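PDB 3K6O: NigD-like protein from Bacteroides vulgatus ATCC 8482, which is of unknown function but pairs an N-terminal OB domain with a C-terminal beta sandwich and is probably exported as a lipoprotein. Local coordinates for residues K105-D110 against R121-F126; K131-L136 against R155-G160; T83-Q88 against M169-L174. One frame throughout, in Å; residues are numbered along the deposited sequence.

Interaction 1. Residues K105-D110 against R121-F126; sequences KVQIKD and RFMLNF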
ATOM      1  N   LYS A 105       2.933  17.500   9.030  1.00 31.84           N
ATOM      2  CA  LYS A 105       3.602  16.408   9.704  1.00 32.04           C
ATOM      3  C   LYS A 105       2.653  15.214   9.850  1.00 31.70           C
ATOM      4  O   LYS A 105       1.490  15.376  10.222  1.00 31.23           O
ATOM      5  CB  LYS A 105       4.124  16.868  11.075  1.00 32.68           C
ATOM      6  CG  LYS A 105       5.262  17.913  10.963  1.00 33.83           C
ATOM      7  CD  LYS A 105       6.049  18.091  12.270  1.00 38.23           C
ATOM      8  CE  LYS A 105       7.380  18.895  12.041  1.00 40.43           C
ATOM      9  NZ  LYS A 105       8.331  18.206  11.061  1.00 42.53           N
ATOM     10  N   VAL A 106       3.175  14.025   9.564  1.00 31.32           N
ATOM     11  CA  VAL A 106       2.414  12.780   9.642  1.00 31.69           C
ATOM     12  C   VAL A 106       3.266  11.714  10.358  1.00 32.38           C
ATOM     13  O   VAL A 106       4.499  11.718  10.253  1.00 31.58           O
ATOM     14  CB  VAL A 106       2.027  12.261   8.240  1.00 32.36           C
ATOM     15  CG1 VAL A 106       3.284  11.914   7.385  1.00 30.81           C
ATOM     16  CG2 VAL A 106       1.109  11.021   8.328  1.00 30.92           C
ATOM     17  N   GLN A 107       2.594  10.824  11.088  1.00 33.44           N
ATOM     18  CA  GLN A 107       3.236   9.688  11.761  1.00 34.26           C
ATOM     19  C   GLN A 107       3.154   8.449  10.901  1.00 33.57           C
ATOM     20  O   GLN A 107       2.065   7.946  10.653  1.00 32.99           O
ATOM     21  CB  GLN A 107       2.560   9.423  13.112  1.00 35.12           C
ATOM     22  CG  GLN A 107       3.179   8.266  13.902  1.00 37.95           C
ATOM     23  CD  GLN A 107       2.531   8.064  15.268  1.00 41.76           C
ATOM     24  OE1 GLN A 107       1.630   8.811  15.675  1.00 43.94           O
ATOM     25  NE2 GLN A 107       2.990   7.041  15.986  1.00 43.79           N
ATOM     26  N   ILE A 108       4.301   7.979  10.414  1.00 33.96           N
ATOM     27  CA  ILE A 108       4.376   6.767   9.624  1.00 34.09           C
ATOM     28  C   ILE A 108       4.671   5.577  10.533  1.00 34.64           C
ATOM     29  O   ILE A 108       5.630   5.606  11.271  1.00 35.40           O
ATOM     30  CB  ILE A 108       5.485   6.819   8.564  1.00 34.31           C
ATOM     31  CG1 ILE A 108       5.261   7.979   7.571  1.00 34.24           C
ATOM     32  CG2 ILE A 108       5.546   5.471   7.782  1.00 33.39           C
ATOM     33  CD1 ILE A 108       3.867   8.000   6.928  1.00 34.28           C
ATOM     34  N   LYS A 109       3.833   4.551  10.499  1.00 34.79           N
ATOM     35  CA  LYS A 109       4.080   3.317  11.248  1.00 34.59           C
ATOM     36  C   LYS A 109       4.781   2.254  10.391  1.00 33.89           C
ATOM     37  O   LYS A 109       5.628   1.541  10.885  1.00 34.14           O
ATOM     38  CB  LYS A 109       2.770   2.768  11.836  1.00 35.61           C
ATOM     39  CG  LYS A 109       2.218   3.580  12.996  1.00 36.97           C
ATOM     40  CD  LYS A 109       1.383   2.739  13.955  1.00 41.92           C
ATOM     41  CE  LYS A 109       1.249   3.418  15.306  1.00 43.34           C
ATOM     42  NZ  LYS A 109       0.264   2.736  16.211  1.00 46.99           N
ATOM     43  N   ASP A 110       4.420   2.122   9.118  1.00 33.31           N
ATOM     44  CA  ASP A 110       5.144   1.234   8.199  1.00 32.38           C
ATOM     45  C   ASP A 110       5.179   1.833   6.800  1.00 32.00           C
ATOM     46  O   ASP A 110       4.230   2.467   6.386  1.00 31.38           O
ATOM     47  CB  ASP A 110       4.478  -0.141   8.107  1.00 32.77           C
ATOM     48  CG  ASP A 110       4.586  -0.918   9.374  1.00 33.08           C
ATOM     49  OD1 ASP A 110       5.654  -1.499   9.605  1.00 32.80           O
ATOM     50  OD2 ASP A 110       3.612  -0.936  10.142  1.00 34.51           O
ATOM     51  N   ARG A 121       1.362   2.264   6.177  1.00 32.57           N
ATOM     52  CA  ARG A 121       0.486   2.240   7.314  1.00 33.54           C
ATOM     53  C   ARG A 121       0.840   3.474   8.095  1.00 33.75           C
ATOM     54  O   ARG A 121       2.019   3.722   8.343  1.00 34.01           O
ATOM     55  CB  ARG A 121       0.698   0.993   8.167  1.00 34.25           C
ATOM     56  CG  ARG A 121      -0.339   0.889   9.315  1.00 35.74           C
ATOM     57  CD  ARG A 121      -0.378  -0.495   9.926  1.00 39.02           C
ATOM     58  NE  ARG A 121       0.833  -0.664  10.702  1.00 41.27           N
ATOM     59  CZ  ARG A 121       0.912  -1.249  11.883  1.00 43.07           C
ATOM     60  NH1 ARG A 121      -0.153  -1.800  12.458  1.00 46.50           N
ATOM     61  NH2 ARG A 121       2.088  -1.294  12.478  1.00 44.23           N
ATOM     62  N   PHE A 122      -0.167   4.256   8.471  1.00 33.70           N
ATOM     63  CA  PHE A 122       0.072   5.560   9.075  1.00 33.73           C
ATOM     64  C   PHE A 122      -1.079   6.012   9.941  1.00 34.77           C
ATOM     65  O   PHE A 122      -2.146   5.390   9.957  1.00 35.41           O
ATOM     66  CB  PHE A 122       0.352   6.615   8.006  1.00 33.43           C
ATOM     67  CG  PHE A 122      -0.855   7.008   7.169  1.00 33.55           C
ATOM     68  CD1 PHE A 122      -1.391   6.142   6.225  1.00 30.85           C
ATOM     69  CD2 PHE A 122      -1.429   8.270   7.296  1.00 32.01           C
ATOM     70  CE1 PHE A 122      -2.479   6.507   5.452  1.00 31.15           C
ATOM     71  CE2 PHE A 122      -2.528   8.644   6.508  1.00 32.66           C
ATOM     72  CZ  PHE A 122      -3.043   7.755   5.575  1.00 33.09           C
HETATM   73  N   MSE A 123      -0.844   7.079  10.698  1.00 35.43           N
HETATM   74  CA  MSE A 123      -1.869   7.651  11.557  1.00 35.90           C
HETATM   75  C   MSE A 123      -2.433   8.879  10.864  1.00 36.86           C
HETATM   76  O   MSE A 123      -1.688   9.684  10.314  1.00 36.56           O
HETATM   77  CB  MSE A 123      -1.282   8.046  12.915  1.00 36.05           C
HETATM   78  CG  MSE A 123      -0.591   6.919  13.702  1.00 36.84           C
HETATM   79 SE   MSE A 123      -1.711   5.353  14.037  1.00 40.36          SE
HETATM   80  CE  MSE A 123      -2.818   6.015  15.428  1.00 34.02           C
ATOM     81  N   LEU A 124      -3.752   9.006  10.876  1.00 38.20           N
ATOM     82  CA  LEU A 124      -4.425  10.184  10.348  1.00 39.34           C
ATOM     83  C   LEU A 124      -5.452  10.707  11.334  1.00 39.48           C
ATOM     84  O   LEU A 124      -6.034   9.962  12.119  1.00 38.82           O
ATOM     85  CB  LEU A 124      -5.102   9.884   9.000  1.00 40.32           C
ATOM     86  CG  LEU A 124      -6.263   8.879   8.977  1.00 42.19           C
ATOM     87  CD1 LEU A 124      -6.988   8.961   7.625  1.00 46.67           C
ATOM     88  CD2 LEU A 124      -5.741   7.493   9.170  1.00 43.12           C
ATOM     89  N   ASN A 125      -5.676  12.014  11.282  1.00 40.03           N
ATOM     90  CA  ASN A 125      -6.622  12.630  12.183  1.00 39.93           C
ATOM     91  C   ASN A 125      -8.030  12.165  11.835  1.00 41.11           C
ATOM     92  O   ASN A 125      -8.396  12.124  10.665  1.00 41.11           O
ATOM     93  CB  ASN A 125      -6.488  14.144  12.107  1.00 38.98           C
ATOM     94  CG  ASN A 125      -5.112  14.622  12.537  1.00 38.04           C
ATOM     95  OD1 ASN A 125      -4.173  14.689  11.715  1.00 33.61           O
ATOM     96  ND2 ASN A 125      -4.978  14.986  13.827  1.00 32.04           N
ATOM     97  N   PHE A 126      -8.806  11.769  12.844  1.00 42.54           N
ATOM     98  CA  PHE A 126     -10.214  11.444  12.640  1.00 43.49           C
ATOM     99  C   PHE A 126     -10.925  12.609  11.936  1.00 44.29           C
ATOM    100  O   PHE A 126     -10.706  13.780  12.291  1.00 44.40           O
ATOM    101  CB  PHE A 126     -10.914  11.157  13.980  1.00 44.07           C
ATOM    102  CG  PHE A 126     -12.288  10.562  13.826  1.00 44.56           C
ATOM    103  CD1 PHE A 126     -12.439   9.234  13.436  1.00 45.43           C
ATOM    104  CD2 PHE A 126     -13.423  11.326  14.054  1.00 46.89           C
ATOM    105  CE1 PHE A 126     -13.705   8.660  13.286  1.00 46.26           C
ATOM    106  CE2 PHE A 126     -14.702  10.760  13.903  1.00 47.99           C
ATOM    107  CZ  PHE A 126     -14.834   9.419  13.509  1.00 46.93           C
TER
HETATM  108  O   HOH W   1      -0.803  14.026  12.206  1.00 44.57           O
HETATM  109  O   HOH W   2      -0.321  11.545  11.652  1.00 33.01           O
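R121 and D110 lie side by side and point the same way. CB of R121 packs on CB of D110 at 3.9 Å. CG stands anti to the backbone N, which carries the chain on along the aspartate, and CD comes within van der Waals range of OD2. A bend at chi3 (72°) then turns the guanidinium so that one oxygen takes both donors of its side: NE reaches D110 OD2 at 2.8 Å and NH2 reaches the same OD2, also at 2.8 Å. This salt bridge is not flat, since OD2 lies 22° out of the guanidinium plane and the carboxylate is turned 32° from it. Over one face of the guanidinium runs CD of K109, while the other terminal nitrogen, NH1, is paired with D219. Were R121 replaced by an alanine, D110 and D219 would probably both lose their charge partner, and CD of K109 the flat group it lies over.

K109 and D110 both face R121, a classic beta bulge. K109 N and D110 N both donate to R121 O, at 2.9 and 3.0 Å, from the same face of its carbonyl plane, and R121 N returns a bond to D110 O at 2.9 Å. Farther out, CE of K109 rests on SE of selenomethionine M123 at 3.8 Å.

I108 and F122 form a non-hydrogen-bonded antiparallel pair within the hairpin of strands 107-113 and 117-125. Inward, V106 touches Y156 and I108 touches L154 of strand 149-157, while strand 165-173 borders the hairpin and meets R121 and F122.

Interaction 2. Residues K131-L136 against R155-G160; sequences KPILNL and RYNNNG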
ATOM      1  N   LYS A 131     -12.150  14.724   5.740  1.00 52.21           N
ATOM      2  CA  LYS A 131     -11.346  13.496   5.785  1.00 51.73           C
ATOM      3  C   LYS A 131      -9.922  13.760   5.236  1.00 50.77           C
ATOM      4  O   LYS A 131      -9.773  14.138   4.068  1.00 51.87           O
ATOM      5  CB  LYS A 131     -12.074  12.387   5.013  1.00 52.05           C
ATOM      6  CG  LYS A 131     -11.220  11.224   4.515  1.00 53.22           C
ATOM      7  CD  LYS A 131     -10.880  10.160   5.568  1.00 55.00           C
ATOM      8  CE  LYS A 131      -9.918   9.097   4.942  1.00 56.48           C
ATOM      9  NZ  LYS A 131     -10.035   7.716   5.506  1.00 57.33           N
ATOM     10  N   PRO A 132      -8.862  13.557   6.067  1.00 48.68           N
ATOM     11  CA  PRO A 132      -7.493  13.869   5.618  1.00 46.18           C
ATOM     12  C   PRO A 132      -7.021  13.135   4.364  1.00 44.32           C
ATOM     13  O   PRO A 132      -7.486  12.026   4.070  1.00 42.26           O
ATOM     14  CB  PRO A 132      -6.615  13.429   6.810  1.00 46.03           C
ATOM     15  CG  PRO A 132      -7.494  13.414   7.959  1.00 47.25           C
ATOM     16  CD  PRO A 132      -8.842  12.974   7.422  1.00 48.61           C
ATOM     17  N   ILE A 133      -6.053  13.763   3.679  1.00 42.32           N
ATOM     18  CA  ILE A 133      -5.435  13.221   2.456  1.00 40.29           C
ATOM     19  C   ILE A 133      -3.942  12.912   2.669  1.00 38.01           C
ATOM     20  O   ILE A 133      -3.192  13.710   3.257  1.00 38.34           O
ATOM     21  CB  ILE A 133      -5.591  14.208   1.237  1.00 40.34           C
ATOM     22  CG1 ILE A 133      -4.988  15.598   1.506  1.00 39.39           C
ATOM     23  CG2 ILE A 133      -7.047  14.403   0.892  1.00 42.36           C
ATOM     24  CD1 ILE A 133      -5.027  16.542   0.267  1.00 37.66           C
ATOM     25  N   LEU A 134      -3.551  11.720   2.259  1.00 35.82           N
ATOM     26  CA  LEU A 134      -2.162  11.361   2.068  1.00 34.46           C
ATOM     27  C   LEU A 134      -1.906  11.108   0.561  1.00 34.12           C
ATOM     28  O   LEU A 134      -2.465  10.175  -0.019  1.00 33.67           O
ATOM     29  CB  LEU A 134      -1.818  10.114   2.876  1.00 33.51           C
ATOM     30  CG  LEU A 134      -0.320   9.750   2.896  1.00 32.94           C
ATOM     31  CD1 LEU A 134       0.524  10.783   3.681  1.00 31.13           C
ATOM     32  CD2 LEU A 134      -0.083   8.353   3.440  1.00 31.00           C
ATOM     33  N   ASN A 135      -1.032  11.909  -0.053  1.00 33.11           N
ATOM     34  CA  ASN A 135      -0.639  11.688  -1.449  1.00 32.00           C
ATOM     35  C   ASN A 135       0.853  11.320  -1.630  1.00 31.96           C
ATOM     36  O   ASN A 135       1.726  11.652  -0.808  1.00 31.77           O
ATOM     37  CB  ASN A 135      -0.918  12.943  -2.266  1.00 31.65           C
ATOM     38  CG  ASN A 135      -2.382  13.176  -2.527  1.00 32.83           C
ATOM     39  OD1 ASN A 135      -3.006  14.107  -1.964  1.00 36.19           O
ATOM     40  ND2 ASN A 135      -2.935  12.386  -3.379  1.00 26.53           N
ATOM     41  N   LEU A 136       1.124  10.649  -2.722  1.00 31.19           N
ATOM     42  CA  LEU A 136       2.479  10.317  -3.178  1.00 31.28           C
ATOM     43  C   LEU A 136       2.683  11.054  -4.477  1.00 30.61           C
ATOM     44  O   LEU A 136       1.970  10.817  -5.457  1.00 29.34           O
ATOM     45  CB  LEU A 136       2.628   8.820  -3.433  1.00 30.79           C
ATOM     46  CG  LEU A 136       4.044   8.306  -3.739  1.00 30.56           C
ATOM     47  CD1 LEU A 136       4.987   8.574  -2.565  1.00 28.40           C
ATOM     48  CD2 LEU A 136       3.999   6.830  -4.087  1.00 28.30           C
ATOM     49  N   ARG A 155       2.932  13.475   0.915  1.00 29.15           N
ATOM     50  CA  ARG A 155       2.420  14.750   1.355  1.00 29.86           C
ATOM     51  C   ARG A 155       1.117  14.503   2.121  1.00 29.62           C
ATOM     52  O   ARG A 155       0.163  13.957   1.559  1.00 30.37           O
ATOM     53  CB  ARG A 155       2.190  15.641   0.127  1.00 29.69           C
ATOM     54  CG  ARG A 155       3.459  15.963  -0.659  1.00 29.88           C
ATOM     55  CD  ARG A 155       4.429  16.740   0.244  1.00 32.21           C
ATOM     56  NE  ARG A 155       5.525  17.415  -0.475  1.00 32.88           N
ATOM     57  CZ  ARG A 155       5.582  18.709  -0.772  1.00 30.74           C
ATOM     58  NH1 ARG A 155       4.611  19.559  -0.447  1.00 33.15           N
ATOM     59  NH2 ARG A 155       6.665  19.173  -1.358  1.00 32.16           N
ATOM     60  N   TYR A 156       1.082  14.908   3.389  1.00 30.24           N
ATOM     61  CA  TYR A 156      -0.118  14.779   4.222  1.00 30.56           C
ATOM     62  C   TYR A 156      -0.820  16.125   4.389  1.00 31.64           C
ATOM     63  O   TYR A 156      -0.177  17.158   4.582  1.00 30.92           O
ATOM     64  CB  TYR A 156       0.247  14.222   5.610  1.00 30.16           C
ATOM     65  CG  TYR A 156      -0.916  14.081   6.589  1.00 30.28           C
ATOM     66  CD1 TYR A 156      -1.947  13.206   6.342  1.00 27.75           C
ATOM     67  CD2 TYR A 156      -0.977  14.847   7.764  1.00 30.50           C
ATOM     68  CE1 TYR A 156      -2.985  13.041   7.240  1.00 29.87           C
ATOM     69  CE2 TYR A 156      -2.022  14.710   8.652  1.00 30.13           C
ATOM     70  CZ  TYR A 156      -3.020  13.793   8.380  1.00 32.44           C
ATOM     71  OH  TYR A 156      -4.073  13.644   9.224  1.00 34.79           O
ATOM     72  N   ASN A 157      -2.147  16.101   4.310  1.00 32.93           N
ATOM     73  CA  ASN A 157      -2.945  17.278   4.601  1.00 34.52           C
ATOM     74  C   ASN A 157      -4.116  16.839   5.475  1.00 35.42           C
ATOM     75  O   ASN A 157      -4.892  15.985   5.068  1.00 35.57           O
ATOM     76  CB  ASN A 157      -3.430  17.965   3.322  1.00 34.12           C
ATOM     77  CG  ASN A 157      -3.782  19.419   3.544  1.00 37.03           C
ATOM     78  OD1 ASN A 157      -4.040  19.851   4.678  1.00 39.96           O
ATOM     79  ND2 ASN A 157      -3.775  20.203   2.467  1.00 38.21           N
ATOM     80  N   ASN A 158      -4.223  17.397   6.683  1.00 37.14           N
ATOM     81  CA  ASN A 158      -5.333  17.026   7.575  1.00 38.44           C
ATOM     82  C   ASN A 158      -6.615  17.771   7.256  1.00 39.82           C
ATOM     83  O   ASN A 158      -7.680  17.455   7.806  1.00 40.31           O
ATOM     84  CB  ASN A 158      -4.961  17.155   9.046  1.00 38.14           C
ATOM     85  CG  ASN A 158      -4.700  18.572   9.475  1.00 39.47           C
ATOM     86  OD1 ASN A 158      -5.063  19.532   8.795  1.00 40.63           O
ATOM     87  ND2 ASN A 158      -4.047  18.714  10.610  1.00 40.69           N
ATOM     88  N   ASN A 159      -6.514  18.749   6.355  1.00 41.01           N
ATOM     89  CA  ASN A 159      -7.677  19.452   5.861  1.00 41.72           C
ATOM     90  C   ASN A 159      -8.492  19.993   7.035  1.00 42.31           C
ATOM     91  O   ASN A 159      -9.679  19.775   7.104  1.00 42.78           O
ATOM     92  CB  ASN A 159      -8.530  18.496   4.983  1.00 41.73           C
ATOM     93  CG  ASN A 159      -7.919  18.252   3.596  1.00 42.07           C
ATOM     94  OD1 ASN A 159      -7.126  19.058   3.107  1.00 43.70           O
ATOM     95  ND2 ASN A 159      -8.299  17.149   2.960  1.00 41.11           N
ATOM     96  N   GLY A 160      -7.832  20.652   7.980  1.00 43.14           N
ATOM     97  CA  GLY A 160      -8.507  21.232   9.150  1.00 43.84           C
ATOM     98  C   GLY A 160      -8.801  20.286  10.314  1.00 44.45           C
ATOM     99  O   GLY A 160      -8.919  20.732  11.453  1.00 43.80           O
TER
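K131 begins the contact through its carbonyl O, which lies 3.5 Å from N159 ND2, a close approach rather than a bond. P132 follows, its ring alongside the Y156 side chain: CB lies 3.7 Å from Y156 CE1 and also near the phenol oxygen, whose hydrogen-bond partner is N125.

At I133 the regular pairing starts. I133 N donates to N157 O at 2.9 Å, and N157 N answers to I133 O at 2.8 Å, both nearly straight on to the carbonyl oxygen. The first torsion of I133 (chi1 58°) tucks CG1 between its own backbone N and carbonyl carbon, where it presses on N157 CB at 3.4 Å; CG2 instead faces the N159 amide. L134 turns to the other face of the sheet, with Y156, and its CD1 packs across Y156 CB at 4.0 Å. N135 closes a second doubly bonded pair: N135 N to R155 O measures 2.9 Å and R155 N to N135 O 2.8 Å.

Past N157 the second strand ends in an Asx turn, in which N157 OD1 accepts from N159 N while ND2 of the same amide bonds S100 O. The turn brings N159 back beside the start of the first strand. Hydrogen-bonded and non-hydrogen-bonded pairs alternate, and the axes of 133-136 and 155-157 run 163° apart: regular antiparallel pairing within the beta hairpin of strands 133-139 and 149-157, here in the beta-sandwich domain.

Interaction 3. Residues T83-Q88 against M169-L174; sequences TLVPVQ and MVSFKL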
ATOM      1  N   THR A  83      -9.533  -6.441   5.566  1.00 34.81           N
ATOM      2  CA  THR A  83     -10.063  -5.093   5.431  1.00 35.05           C
ATOM      3  C   THR A  83      -9.655  -4.532   4.089  1.00 35.08           C
ATOM      4  O   THR A  83      -8.619  -4.922   3.537  1.00 36.32           O
ATOM      5  CB  THR A  83      -9.621  -4.172   6.583  1.00 35.66           C
ATOM      6  OG1 THR A  83     -10.362  -2.946   6.503  1.00 35.59           O
ATOM      7  CG2 THR A  83      -8.108  -3.872   6.528  1.00 34.86           C
ATOM      8  N   LEU A  84     -10.491  -3.670   3.518  1.00 35.14           N
ATOM      9  CA  LEU A  84     -10.172  -3.056   2.236  1.00 35.02           C
ATOM     10  C   LEU A  84      -9.098  -2.012   2.410  1.00 34.48           C
ATOM     11  O   LEU A  84      -9.121  -1.222   3.349  1.00 34.60           O
ATOM     12  CB  LEU A  84     -11.399  -2.401   1.606  1.00 35.36           C
ATOM     13  CG  LEU A  84     -12.412  -3.380   1.015  1.00 37.43           C
ATOM     14  CD1 LEU A  84     -13.659  -2.614   0.531  1.00 37.00           C
ATOM     15  CD2 LEU A  84     -11.773  -4.209  -0.115  1.00 36.98           C
ATOM     16  N   VAL A  85      -8.173  -1.985   1.470  1.00 34.87           N
ATOM     17  CA  VAL A  85      -7.116  -0.972   1.458  1.00 34.07           C
ATOM     18  C   VAL A  85      -7.306  -0.076   0.250  1.00 33.80           C
ATOM     19  O   VAL A  85      -7.306  -0.541  -0.866  1.00 34.02           O
ATOM     20  CB  VAL A  85      -5.748  -1.637   1.465  1.00 34.91           C
ATOM     21  CG1 VAL A  85      -4.635  -0.590   1.276  1.00 35.30           C
ATOM     22  CG2 VAL A  85      -5.571  -2.469   2.789  1.00 33.25           C
ATOM     23  N   PRO A  86      -7.484   1.236   0.466  1.00 33.34           N
ATOM     24  CA  PRO A  86      -7.628   2.102  -0.695  1.00 33.47           C
ATOM     25  C   PRO A  86      -6.376   2.134  -1.563  1.00 33.18           C
ATOM     26  O   PRO A  86      -5.270   2.105  -1.044  1.00 32.79           O
ATOM     27  CB  PRO A  86      -7.904   3.507  -0.095  1.00 34.08           C
ATOM     28  CG  PRO A  86      -7.760   3.391   1.376  1.00 34.62           C
ATOM     29  CD  PRO A  86      -7.704   1.927   1.750  1.00 34.08           C
ATOM     30  N   VAL A  87      -6.569   2.192  -2.875  1.00 33.38           N
ATOM     31  CA  VAL A  87      -5.491   2.243  -3.833  1.00 33.64           C
ATOM     32  C   VAL A  87      -5.523   3.621  -4.431  1.00 34.54           C
ATOM     33  O   VAL A  87      -6.571   4.021  -4.928  1.00 34.61           O
ATOM     34  CB  VAL A  87      -5.655   1.189  -4.947  1.00 34.07           C
ATOM     35  CG1 VAL A  87      -4.574   1.427  -6.012  1.00 32.61           C
ATOM     36  CG2 VAL A  87      -5.495  -0.229  -4.369  1.00 33.08           C
ATOM     37  N   GLN A  88      -4.406   4.362  -4.334  1.00 35.10           N
ATOM     38  CA  GLN A  88      -4.294   5.731  -4.870  1.00 35.29           C
ATOM     39  C   GLN A  88      -3.277   5.815  -5.989  1.00 35.15           C
ATOM     40  O   GLN A  88      -2.282   5.073  -6.020  1.00 35.73           O
ATOM     41  CB  GLN A  88      -3.948   6.773  -3.774  1.00 35.48           C
ATOM     42  CG  GLN A  88      -5.096   7.129  -2.909  1.00 37.59           C
ATOM     43  CD  GLN A  88      -4.806   8.232  -1.897  1.00 40.65           C
ATOM     44  OE1 GLN A  88      -4.207   9.309  -2.210  1.00 42.19           O
ATOM     45  NE2 GLN A  88      -5.253   7.994  -0.686  1.00 35.98           N
HETATM   46  N   MSE A 169      -4.264   2.529   6.247  1.00 34.57           N
HETATM   47  CA  MSE A 169      -3.404   1.888   5.291  1.00 35.30           C
HETATM   48  C   MSE A 169      -3.803   2.374   3.923  1.00 33.97           C
HETATM   49  O   MSE A 169      -4.989   2.572   3.665  1.00 34.15           O
HETATM   50  CB  MSE A 169      -3.590   0.390   5.328  1.00 36.01           C
HETATM   51  CG  MSE A 169      -2.656  -0.323   4.403  1.00 40.98           C
HETATM   52 SE   MSE A 169      -1.005  -0.843   5.291  1.00 52.14          SE
HETATM   53  CE  MSE A 169      -2.010  -2.174   6.334  1.00 37.61           C
ATOM     54  N   VAL A 170      -2.807   2.565   3.053  1.00 32.82           N
ATOM     55  CA  VAL A 170      -3.029   2.924   1.674  1.00 31.25           C
ATOM     56  C   VAL A 170      -1.921   2.291   0.820  1.00 31.31           C
ATOM     57  O   VAL A 170      -0.769   2.088   1.292  1.00 31.26           O
ATOM     58  CB  VAL A 170      -3.024   4.460   1.505  1.00 31.93           C
ATOM     59  CG1 VAL A 170      -1.702   4.986   1.963  1.00 31.83           C
ATOM     60  CG2 VAL A 170      -3.237   4.866   0.058  1.00 29.00           C
ATOM     61  N   SER A 171      -2.280   1.974  -0.425  1.00 30.28           N
ATOM     62  CA  SER A 171      -1.345   1.462  -1.410  1.00 31.24           C
ATOM     63  C   SER A 171      -1.354   2.410  -2.585  1.00 31.55           C
ATOM     64  O   SER A 171      -2.415   2.663  -3.130  1.00 31.98           O
ATOM     65  CB  SER A 171      -1.743   0.076  -1.887  1.00 30.92           C
ATOM     66  OG  SER A 171      -1.461  -0.891  -0.906  1.00 31.03           O
ATOM     67  N   PHE A 172      -0.178   2.951  -2.938  1.00 31.82           N
ATOM     68  CA  PHE A 172      -0.012   3.812  -4.089  1.00 31.01           C
ATOM     69  C   PHE A 172       0.505   3.009  -5.233  1.00 31.81           C
ATOM     70  O   PHE A 172       1.509   2.378  -5.096  1.00 32.45           O
ATOM     71  CB  PHE A 172       0.996   4.896  -3.756  1.00 31.38           C
ATOM     72  CG  PHE A 172       0.557   5.785  -2.611  1.00 27.95           C
ATOM     73  CD1 PHE A 172      -0.322   6.821  -2.841  1.00 28.02           C
ATOM     74  CD2 PHE A 172       1.021   5.572  -1.319  1.00 27.65           C
ATOM     75  CE1 PHE A 172      -0.736   7.637  -1.820  1.00 26.34           C
ATOM     76  CE2 PHE A 172       0.623   6.398  -0.262  1.00 29.17           C
ATOM     77  CZ  PHE A 172      -0.272   7.423  -0.520  1.00 29.54           C
ATOM     78  N   LYS A 173      -0.168   3.030  -6.373  1.00 33.11           N
ATOM     79  CA  LYS A 173       0.352   2.385  -7.556  1.00 34.97           C
ATOM     80  C   LYS A 173       1.613   3.069  -8.051  1.00 33.85           C
ATOM     81  O   LYS A 173       1.600   4.271  -8.343  1.00 33.83           O
ATOM     82  CB  LYS A 173      -0.685   2.351  -8.684  1.00 36.07           C
ATOM     83  CG  LYS A 173      -1.733   1.264  -8.503  1.00 43.20           C
ATOM     84  CD  LYS A 173      -2.611   1.068  -9.762  1.00 51.23           C
ATOM     85  CE  LYS A 173      -1.853   0.273 -10.873  1.00 54.85           C
ATOM     86  NZ  LYS A 173      -1.262  -0.991 -10.323  1.00 58.59           N
ATOM     87  N   LEU A 174       2.687   2.296  -8.181  1.00 32.69           N
ATOM     88  CA  LEU A 174       4.001   2.861  -8.550  1.00 32.63           C
ATOM     89  C   LEU A 174       4.153   3.166 -10.051  1.00 32.82           C
ATOM     90  O   LEU A 174       4.828   4.137 -10.446  1.00 32.23           O
ATOM     91  CB  LEU A 174       5.110   1.967  -8.046  1.00 32.05           C
ATOM     92  CG  LEU A 174       5.404   2.112  -6.531  1.00 33.96           C
ATOM     93  CD1 LEU A 174       6.379   1.027  -6.023  1.00 30.76           C
ATOM     94  CD2 LEU A 174       5.951   3.507  -6.168  1.00 29.66           C
TER
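A short parallel beta pairing joins the long strand 75-93, which runs on from the OB domain, to strand 165-173 of the beta sandwich; V87 stands opposite S171 and Q88 opposite F172. Three backbone bonds define it. S171 N donates to P86 O at 3.1 Å with an N-H...O angle of 171°, S171 O accepts from Q88 N at 2.9 Å, and K173 N donates to Q88 O at 3.0 Å. S171 therefore spans P86 and Q88 on either side of V87, the staggered pattern of parallel strands.

P86 marks the break in the long strand, and its CD sits 3.4 Å from M169 O. Just before it, V85 places CG1 anti to its backbone N (chi1 173°), which carries this methyl across to CG of selenomethionine M169 at 3.7 Å. On the face that V87 shares with S171, V87 CG1 crosses the K173 chain, 3.8 Å from its CG. The other face carries Q88 and F172 side by side: Q88 CB approaches F172 CD1 at 3.7 Å, while V170 CG2 lies over one face of the same ring, toward its rim.

The S171 hydroxyl is tied to N119 and R58, from strands 117-125 and 58-66. F60 of strand 58-66 touches both V85 and M169; on the opposite face of the pairing, F172 packs on L134 and L136 of strand 133-139, and strand 117-125 bonds along the far edge of strand 165-173.

How the interactions relate
Strand 165-173 connects interaction 3 with interaction 1: R121 CB lies 3.8 Å from SE of M169, and F122 CE1 is 3.9 Å from V170 CG1. F122 also faces interaction 2, its CE1 being 3.6 Å from L134 CD2, so one ring touches both other contacts. A probable hydrogen bond of 2.7 Å between N125 OD1 and Y156 OH further joins interactions 1 and 2. Interactions 2 and 3 also touch, for instance L134 O with F172 CZ at 3.6 Å. Centres lie about 10 Å apart for interactions 1 and 2, and about 14 Å from each of these to interaction 3, the one nearest the chain's centre. No catalytic or ligand site can be assigned from these contacts; a tetraethylene glycol near R155 probably came from crystallisation.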